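Local atomic coordinates of phenazine biosynthesis protein, PhzF family (Bacillus anthracis, PDB entry 3EDN), a protein that is a PhzF-family phenazine biosynthesis protein that probably acts as an isomerase. Residues 129-142 with 185-199. Sequence-based numbering, arbitrary orientation.
Sequences KDFAGSKEELAHSI and FPSVLKEIPNASIHP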
ATOM      1  N   LYS A 129      16.129 -30.600 -15.305  1.00 15.28           N
ATOM      2  CA  LYS A 129      16.913 -30.631 -16.549  1.00 18.51           C
ATOM      3  C   LYS A 129      18.293 -31.191 -16.218  1.00 18.87           C
ATOM      4  O   LYS A 129      18.847 -30.862 -15.174  1.00 17.21           O
ATOM      5  CB  LYS A 129      17.078 -29.217 -17.098  1.00 18.95           C
ATOM      6  CG  LYS A 129      15.781 -28.474 -17.321  1.00 20.73           C
ATOM      7  CD  LYS A 129      16.029 -27.056 -17.856  1.00 22.01           C
ATOM      8  CE  LYS A 129      14.729 -26.377 -18.289  1.00 23.98           C
ATOM      9  NZ  LYS A 129      14.196 -26.937 -19.580  1.00 26.36           N
ATOM     10  N   ASP A 130      18.873 -32.021 -17.088  1.00 20.45           N
ATOM     11  CA  ASP A 130      20.216 -32.539 -16.817  1.00 21.02           C
ATOM     12  C   ASP A 130      21.257 -31.424 -16.904  1.00 20.29           C
ATOM     13  O   ASP A 130      21.106 -30.484 -17.675  1.00 21.51           O
ATOM     14  CB  ASP A 130      20.581 -33.704 -17.754  1.00 23.17           C
ATOM     15  CG  ASP A 130      20.101 -35.056 -17.230  1.00 25.26           C
ATOM     16  OD1 ASP A 130      19.253 -35.100 -16.307  1.00 26.11           O
ATOM     17  OD2 ASP A 130      20.582 -36.096 -17.739  1.00 26.52           O
ATOM     18  N   PHE A 131      22.284 -31.512 -16.070  1.00 20.45           N
ATOM     19  CA  PHE A 131      23.396 -30.586 -16.137  1.00 19.95           C
ATOM     20  C   PHE A 131      24.408 -31.152 -17.112  1.00 20.17           C
ATOM     21  O   PHE A 131      24.913 -32.256 -16.904  1.00 20.01           O
ATOM     22  CB  PHE A 131      24.030 -30.408 -14.757  1.00 19.74           C
ATOM     23  CG  PHE A 131      25.338 -29.678 -14.791  1.00 18.47           C
ATOM     24  CD1 PHE A 131      25.373 -28.307 -14.993  1.00 18.84           C
ATOM     25  CD2 PHE A 131      26.531 -30.359 -14.617  1.00 18.06           C
ATOM     26  CE1 PHE A 131      26.574 -27.630 -15.024  1.00 18.36           C
ATOM     27  CE2 PHE A 131      27.742 -29.690 -14.646  1.00 18.48           C
ATOM     28  CZ  PHE A 131      27.765 -28.320 -14.853  1.00 19.13           C
ATOM     29  N   ALA A 132      24.701 -30.394 -18.166  1.00 21.52           N
ATOM     30  CA  ALA A 132      25.572 -30.890 -19.227  1.00 22.09           C
ATOM     31  C   ALA A 132      26.933 -30.206 -19.259  1.00 22.86           C
ATOM     32  O   ALA A 132      27.731 -30.455 -20.167  1.00 24.54           O
ATOM     33  CB  ALA A 132      24.881 -30.759 -20.573  1.00 22.24           C
ATOM     34  N   GLY A 133      27.194 -29.354 -18.274  1.00 21.30           N
ATOM     35  CA  GLY A 133      28.444 -28.595 -18.198  1.00 20.21           C
ATOM     36  C   GLY A 133      29.610 -29.398 -17.656  1.00 19.61           C
ATOM     37  O   GLY A 133      29.554 -30.628 -17.577  1.00 20.22           O
ATOM     38  N   SER A 134      30.672 -28.698 -17.271  1.00 19.31           N
ATOM     39  CA  SER A 134      31.869 -29.356 -16.771  1.00 19.58           C
ATOM     40  C   SER A 134      31.784 -29.628 -15.275  1.00 19.44           C
ATOM     41  O   SER A 134      31.656 -28.702 -14.474  1.00 19.22           O
ATOM     42  CB  SER A 134      33.109 -28.507 -17.063  1.00 20.53           C
ATOM     43  OG  SER A 134      34.210 -28.953 -16.291  1.00 20.57           O
ATOM     44  N   LYS A 135      31.899 -30.897 -14.898  1.00 19.84           N
ATOM     45  CA  LYS A 135      31.855 -31.278 -13.483  1.00 19.38           C
ATOM     46  C   LYS A 135      33.052 -30.741 -12.716  1.00 19.20           C
ATOM     47  O   LYS A 135      32.916 -30.325 -11.569  1.00 18.99           O
ATOM     48  CB  LYS A 135      31.785 -32.793 -13.333  1.00 20.77           C
ATOM     49  CG  LYS A 135      30.541 -33.401 -13.919  1.00 21.75           C
ATOM     50  CD  LYS A 135      30.565 -34.900 -13.785  1.00 23.64           C
ATOM     51  CE  LYS A 135      29.412 -35.528 -14.535  1.00 25.01           C
ATOM     52  NZ  LYS A 135      29.337 -36.995 -14.290  1.00 26.43           N
ATOM     53  N   GLU A 136      34.230 -30.743 -13.335  1.00 18.32           N
ATOM     54  CA  GLU A 136      35.392 -30.193 -12.647  0.50 17.82           C
ATOM     55  C   GLU A 136      35.235 -28.696 -12.394  1.00 18.31           C
ATOM     56  O   GLU A 136      35.593 -28.217 -11.322  1.00 17.99           O
ATOM     57  CB  GLU A 136      36.709 -30.493 -13.373  0.50 17.37           C
ATOM     58  CG  GLU A 136      37.929 -30.075 -12.552  0.50 16.72           C
ATOM     59  CD  GLU A 136      39.242 -30.663 -13.047  0.50 16.21           C
ATOM     60  OE1 GLU A 136      39.525 -30.565 -14.263  0.50 15.89           O
ATOM     61  OE2 GLU A 136      40.004 -31.198 -12.211  0.50 15.28           O
ATOM     62  N   GLU A 137      34.709 -27.960 -13.375  1.00 19.11           N
ATOM     63  CA  GLU A 137      34.522 -26.514 -13.218  1.00 19.26           C
ATOM     64  C   GLU A 137      33.481 -26.220 -12.141  1.00 18.55           C
ATOM     65  O   GLU A 137      33.626 -25.273 -11.356  1.00 18.65           O
ATOM     66  CB  GLU A 137      34.105 -25.848 -14.534  1.00 19.97           C
ATOM     67  CG  GLU A 137      35.174 -25.876 -15.624  1.00 22.32           C
ATOM     68  CD  GLU A 137      36.543 -25.482 -15.111  0.50 22.86           C
ATOM     69  OE1 GLU A 137      36.665 -24.408 -14.482  0.50 24.04           O
ATOM     70  OE2 GLU A 137      37.501 -26.250 -15.330  0.50 23.90           O
ATOM     71  N   LEU A 138      32.432 -27.038 -12.121  1.00 17.70           N
ATOM     72  CA  LEU A 138      31.404 -26.942 -11.093  1.00 17.07           C
ATOM     73  C   LEU A 138      32.002 -27.200  -9.718  1.00 16.82           C
ATOM     74  O   LEU A 138      31.763 -26.445  -8.774  1.00 16.27           O
ATOM     75  CB  LEU A 138      30.290 -27.937 -11.384  1.00 16.41           C
ATOM     76  CG  LEU A 138      29.136 -28.016 -10.377  1.00 16.34           C
ATOM     77  CD1 LEU A 138      28.417 -26.683 -10.279  1.00 17.17           C
ATOM     78  CD2 LEU A 138      28.174 -29.119 -10.783  1.00 16.94           C
ATOM     79  N   ALA A 139      32.788 -28.264  -9.594  1.00 16.56           N
ATOM     80  CA  ALA A 139      33.430 -28.579  -8.324  1.00 16.56           C
ATOM     81  C   ALA A 139      34.303 -27.416  -7.855  1.00 16.75           C
ATOM     82  O   ALA A 139      34.266 -27.005  -6.698  1.00 15.65           O
ATOM     83  CB  ALA A 139      34.246 -29.863  -8.448  1.00 16.77           C
ATOM     84  N   HIS A 140      35.095 -26.875  -8.769  1.00 17.47           N
ATOM     85  CA  HIS A 140      35.979 -25.778  -8.430  1.00 18.53           C
ATOM     86  C   HIS A 140      35.203 -24.530  -7.975  1.00 17.48           C
ATOM     87  O   HIS A 140      35.672 -23.777  -7.111  1.00 18.00           O
ATOM     88  CB  HIS A 140      36.896 -25.445  -9.610  1.00 19.76           C
ATOM     89  CG  HIS A 140      38.018 -26.422  -9.807  1.00 21.40           C
ATOM     90  ND1 HIS A 140      38.812 -26.421 -10.938  1.00 21.95           N
ATOM     91  CD2 HIS A 140      38.477 -27.431  -9.027  1.00 21.90           C
ATOM     92  CE1 HIS A 140      39.717 -27.382 -10.835  1.00 22.87           C
ATOM     93  NE2 HIS A 140      39.534 -28.012  -9.687  1.00 22.41           N
ATOM     94  N   SER A 141      34.020 -24.321  -8.552  1.00 17.67           N
ATOM     95  CA  SER A 141      33.219 -23.118  -8.246  1.00 16.93           C
ATOM     96  C   SER A 141      32.736 -23.122  -6.801  1.00 16.70           C
ATOM     97  O   SER A 141      32.416 -22.064  -6.244  1.00 16.29           O
ATOM     98  CB  SER A 141      32.030 -22.981  -9.208  1.00 17.01           C
ATOM     99  OG  SER A 141      30.985 -23.880  -8.895  1.00 17.56           O
ATOM    100  N   ILE A 142      32.671 -24.314  -6.210  1.00 15.60           N
ATOM    101  CA  ILE A 142      32.323 -24.452  -4.797  1.00 15.78           C
ATOM    102  C   ILE A 142      33.510 -24.883  -3.935  1.00 15.73           C
ATOM    103  O   ILE A 142      33.334 -25.375  -2.823  1.00 15.19           O
ATOM    104  CB  ILE A 142      31.078 -25.361  -4.568  1.00 15.48           C
ATOM    105  CG1 ILE A 142      31.227 -26.748  -5.203  1.00 15.76           C
ATOM    106  CG2 ILE A 142      29.819 -24.696  -5.128  1.00 16.42           C
ATOM    107  CD1 ILE A 142      29.998 -27.646  -4.961  1.00 16.45           C
ATOM    108  N   PHE A 185      29.544 -18.749 -11.061  1.00 20.78           N
ATOM    109  CA  PHE A 185      28.461 -19.685 -11.370  1.00 20.46           C
ATOM    110  C   PHE A 185      27.905 -19.566 -12.799  1.00 20.98           C
ATOM    111  O   PHE A 185      27.759 -20.580 -13.476  1.00 20.57           O
ATOM    112  CB  PHE A 185      27.307 -19.580 -10.358  1.00 18.16           C
ATOM    113  CG  PHE A 185      27.652 -20.067  -8.956  1.00 18.04           C
ATOM    114  CD1 PHE A 185      28.852 -20.711  -8.677  1.00 18.09           C
ATOM    115  CD2 PHE A 185      26.743 -19.900  -7.926  1.00 17.68           C
ATOM    116  CE1 PHE A 185      29.146 -21.145  -7.386  1.00 17.64           C
ATOM    117  CE2 PHE A 185      27.019 -20.340  -6.639  1.00 17.36           C
ATOM    118  CZ  PHE A 185      28.216 -20.961  -6.361  1.00 17.09           C
ATOM    119  N   PRO A 186      27.580 -18.339 -13.261  1.00 21.96           N
ATOM    120  CA  PRO A 186      27.001 -18.198 -14.600  1.00 22.74           C
ATOM    121  C   PRO A 186      27.822 -18.837 -15.721  1.00 24.11           C
ATOM    122  O   PRO A 186      27.250 -19.325 -16.698  1.00 24.27           O
ATOM    123  CB  PRO A 186      26.926 -16.677 -14.796  1.00 22.99           C
ATOM    124  CG  PRO A 186      26.811 -16.139 -13.426  1.00 21.76           C
ATOM    125  CD  PRO A 186      27.690 -17.036 -12.583  1.00 21.75           C
ATOM    126  N   SER A 187      29.146 -18.837 -15.577  1.00 24.82           N
ATOM    127  CA  SER A 187      30.013 -19.406 -16.610  1.00 26.63           C
ATOM    128  C   SER A 187      29.966 -20.929 -16.621  1.00 26.52           C
ATOM    129  O   SER A 187      30.201 -21.554 -17.660  1.00 27.67           O
ATOM    130  CB  SER A 187      31.459 -18.916 -16.456  1.00 27.66           C
ATOM    131  OG  SER A 187      32.060 -19.443 -15.286  1.00 29.11           O
ATOM    132  N   VAL A 188      29.655 -21.517 -15.468  1.00 25.21           N
ATOM    133  CA  VAL A 188      29.584 -22.968 -15.325  1.00 23.92           C
ATOM    134  C   VAL A 188      28.189 -23.475 -15.670  1.00 22.98           C
ATOM    135  O   VAL A 188      28.036 -24.551 -16.240  1.00 23.07           O
ATOM    136  CB  VAL A 188      29.934 -23.417 -13.888  1.00 23.83           C
ATOM    137  CG1 VAL A 188      29.733 -24.925 -13.732  1.00 24.58           C
ATOM    138  CG2 VAL A 188      31.367 -23.015 -13.530  1.00 24.13           C
ATOM    139  N   LEU A 189      27.178 -22.684 -15.331  1.00 22.19           N
ATOM    140  CA  LEU A 189      25.777 -23.083 -15.499  1.00 22.18           C
ATOM    141  C   LEU A 189      25.161 -22.537 -16.782  1.00 23.48           C
ATOM    142  O   LEU A 189      24.282 -21.681 -16.728  1.00 23.69           O
ATOM    143  CB  LEU A 189      24.943 -22.609 -14.299  1.00 20.61           C
ATOM    144  CG  LEU A 189      25.451 -23.025 -12.911  1.00 20.09           C
ATOM    145  CD1 LEU A 189      24.621 -22.377 -11.812  1.00 18.53           C
ATOM    146  CD2 LEU A 189      25.464 -24.543 -12.768  1.00 19.40           C
ATOM    147  N   LYS A 190      25.609 -23.050 -17.927  1.00 24.48           N
ATOM    148  CA  LYS A 190      25.216 -22.497 -19.232  1.00 25.58           C
ATOM    149  C   LYS A 190      23.702 -22.454 -19.443  1.00 25.07           C
ATOM    150  O   LYS A 190      23.155 -21.458 -19.934  1.00 24.89           O
ATOM    151  CB  LYS A 190      25.852 -23.297 -20.370  1.00 27.07           C
ATOM    152  CG  LYS A 190      27.342 -23.504 -20.236  1.00 29.20           C
ATOM    153  CD  LYS A 190      28.086 -22.185 -20.215  1.00 30.63           C
ATOM    154  CE  LYS A 190      29.575 -22.421 -20.400  1.00 31.69           C
ATOM    155  NZ  LYS A 190      30.317 -21.135 -20.472  1.00 33.26           N
ATOM    156  N   GLU A 191      23.034 -23.543 -19.074  1.00 23.91           N
ATOM    157  CA  GLU A 191      21.611 -23.696 -19.345  1.00 23.15           C
ATOM    158  C   GLU A 191      20.765 -22.714 -18.536  1.00 22.47           C
ATOM    159  O   GLU A 191      19.800 -22.140 -19.054  1.00 22.14           O
ATOM    160  CB  GLU A 191      21.172 -25.141 -19.077  1.00 23.77           C
ATOM    161  CG  GLU A 191      19.689 -25.402 -19.307  1.00 24.83           C
ATOM    162  CD  GLU A 191      19.288 -25.363 -20.769  0.50 25.27           C
ATOM    163  OE1 GLU A 191      20.180 -25.304 -21.642  0.50 25.38           O
ATOM    164  OE2 GLU A 191      18.070 -25.397 -21.043  0.50 25.34           O
ATOM    165  N   ILE A 192      21.126 -22.536 -17.265  1.00 21.27           N
ATOM    166  CA  ILE A 192      20.410 -21.625 -16.369  1.00 19.50           C
ATOM    167  C   ILE A 192      21.418 -20.823 -15.552  1.00 19.47           C
ATOM    168  O   ILE A 192      21.699 -21.139 -14.391  1.00 18.31           O
ATOM    169  CB  ILE A 192      19.443 -22.369 -15.411  1.00 19.08           C
ATOM    170  CG1 ILE A 192      18.685 -23.484 -16.148  1.00 18.96           C
ATOM    171  CG2 ILE A 192      18.485 -21.377 -14.750  1.00 19.18           C
ATOM    172  CD1 ILE A 192      17.562 -24.130 -15.318  1.00 18.68           C
ATOM    173  N   PRO A 193      21.983 -19.778 -16.166  1.00 19.02           N
ATOM    174  CA  PRO A 193      23.113 -19.059 -15.588  1.00 18.98           C
ATOM    175  C   PRO A 193      22.814 -18.406 -14.243  1.00 18.66           C
ATOM    176  O   PRO A 193      23.743 -18.161 -13.479  1.00 17.87           O
ATOM    177  CB  PRO A 193      23.432 -17.986 -16.646  1.00 19.03           C
ATOM    178  CG  PRO A 193      22.753 -18.425 -17.875  1.00 20.69           C
ATOM    179  CD  PRO A 193      21.577 -19.236 -17.476  1.00 19.60           C
ATOM    180  N   ASN A 194      21.544 -18.125 -13.956  1.00 18.55           N
ATOM    181  CA  ASN A 194      21.183 -17.453 -12.715  1.00 18.52           C
ATOM    182  C   ASN A 194      20.663 -18.394 -11.634  1.00 17.79           C
ATOM    183  O   ASN A 194      20.108 -17.941 -10.642  1.00 17.37           O
ATOM    184  CB  ASN A 194      20.166 -16.329 -12.968  1.00 20.63           C
ATOM    185  CG  ASN A 194      18.772 -16.851 -13.263  1.00 22.86           C
ATOM    186  OD1 ASN A 194      18.600 -17.906 -13.884  1.00 23.39           O
ATOM    187  ND2 ASN A 194      17.760 -16.101 -12.822  1.00 23.95           N
ATOM    188  N   ALA A 195      20.846 -19.700 -11.820  1.00 16.44           N
ATOM    189  CA  ALA A 195      20.421 -20.662 -10.791  1.00 14.74           C
ATOM    190  C   ALA A 195      21.307 -20.580  -9.558  1.00 13.65           C
ATOM    191  O   ALA A 195      22.486 -20.258  -9.649  1.00 14.67           O
ATOM    192  CB  ALA A 195      20.433 -22.081 -11.345  1.00 14.72           C
ATOM    193  N   SER A 196      20.736 -20.895  -8.392  1.00 12.10           N
ATOM    194  CA  SER A 196      21.536 -21.133  -7.202  1.00 11.80           C
ATOM    195  C   SER A 196      22.128 -22.542  -7.305  1.00 10.82           C
ATOM    196  O   SER A 196      21.738 -23.331  -8.180  1.00 11.53           O
ATOM    197  CB  SER A 196      20.645 -21.063  -5.969  1.00 12.94           C
ATOM    198  OG  SER A 196      19.526 -21.914  -6.148  1.00 12.26           O
ATOM    199  N   ILE A 197      23.078 -22.846  -6.425  1.00 11.46           N
ATOM    200  CA  ILE A 197      23.676 -24.176  -6.360  1.00 11.94           C
ATOM    201  C   ILE A 197      23.463 -24.796  -4.982  1.00 11.30           C
ATOM    202  O   ILE A 197      23.816 -24.199  -3.962  1.00 12.98           O
ATOM    203  CB  ILE A 197      25.197 -24.162  -6.705  1.00 12.47           C
ATOM    204  CG1 ILE A 197      25.400 -23.635  -8.132  1.00 13.90           C
ATOM    205  CG2 ILE A 197      25.776 -25.587  -6.560  1.00 12.91           C
ATOM    206  CD1 ILE A 197      26.866 -23.570  -8.585  1.00 13.41           C
ATOM    207  N   HIS A 198      22.887 -26.002  -4.971  1.00 11.08           N
ATOM    208  CA  HIS A 198      22.509 -26.637  -3.721  1.00 11.21           C
ATOM    209  C   HIS A 198      23.083 -28.053  -3.605  1.00 10.86           C
ATOM    210  O   HIS A 198      22.405 -29.049  -3.927  1.00 11.00           O
ATOM    211  CB  HIS A 198      20.985 -26.687  -3.603  1.00 10.81           C
ATOM    212  CG  HIS A 198      20.515 -26.824  -2.189  1.00 11.53           C
ATOM    213  ND1 HIS A 198      20.027 -25.759  -1.464  1.00 12.35           N
ATOM    214  CD2 HIS A 198      20.519 -27.885  -1.345  1.00 12.54           C
ATOM    215  CE1 HIS A 198      19.710 -26.165  -0.248  1.00 12.20           C
ATOM    216  NE2 HIS A 198      20.015 -27.447  -0.141  1.00 13.46           N
ATOM    217  N   PRO A 199      24.336 -28.155  -3.149  1.00 11.18           N
ATOM    218  CA  PRO A 199      24.955 -29.469  -2.976  1.00 11.55           C
ATOM    219  C   PRO A 199      24.244 -30.281  -1.907  1.00 11.21           C
ATOM    220  O   PRO A 199      23.702 -29.718  -0.946  1.00 11.56           O
ATOM    221  CB  PRO A 199      26.383 -29.133  -2.547  1.00 11.83           C
ATOM    222  CG  PRO A 199      26.605 -27.707  -3.009  1.00 11.73           C
ATOM    223  CD  PRO A 199      25.253 -27.052  -2.818  1.00 11.15           C
TER
HETATM  224  O   HOH W   1      30.281 -25.798 -17.596  1.00 27.63           O
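Val188 sets its two methyl groups against helix 135-141. CG1, anti to the backbone N (chi1 175°), lies 3.7 Å from Leu138 CA. CG2 lies beside the preceding residue, 3.9 Å from Glu137 O. The side chains of Leu138 and Val188 cross at about a right angle. Leu138 then reaches deeper and slides past Ile197 in the opposite direction, with CD1 to CD1 at 3.9 Å. Ile197 CD1 also sits over the centre of one face of the Phe185 ring. The edge of that ring meets the backbone of Ser141, with Phe185 CE1 3.6 Å from Ser141 O. Ser141 OG also lies against Phe185 CE1 and donates a hydrogen bond of 2.7 Å to Leu138 O.

The fold is of the diaminopimelate epimerase type, and here helix 135-141 packs beside the short, weakly bonded helical turn at about 185-188 and strand 196-201. Val167 and Phe216 of neighbouring strands continue this apolar core, touching Ile197 and Phe185 respectively.

Before the helix, Phe131 points the edge of its ring at Val188 O. Its CE1 also meets Leu189 CD2 at 4.0 Å, the two side chains crossing at about a right angle. Gly133 N lies over the centre of one ring face. A water accepts from Ser134 N and donates to Val188 O, bridging the two backbones. Ser134 OG caps the helix by accepting from Glu137 N, nearly straight at 165°. At the exposed side, Lys129 NZ and Glu191 OE2 are 4.4 Å apart, too far for a salt bridge.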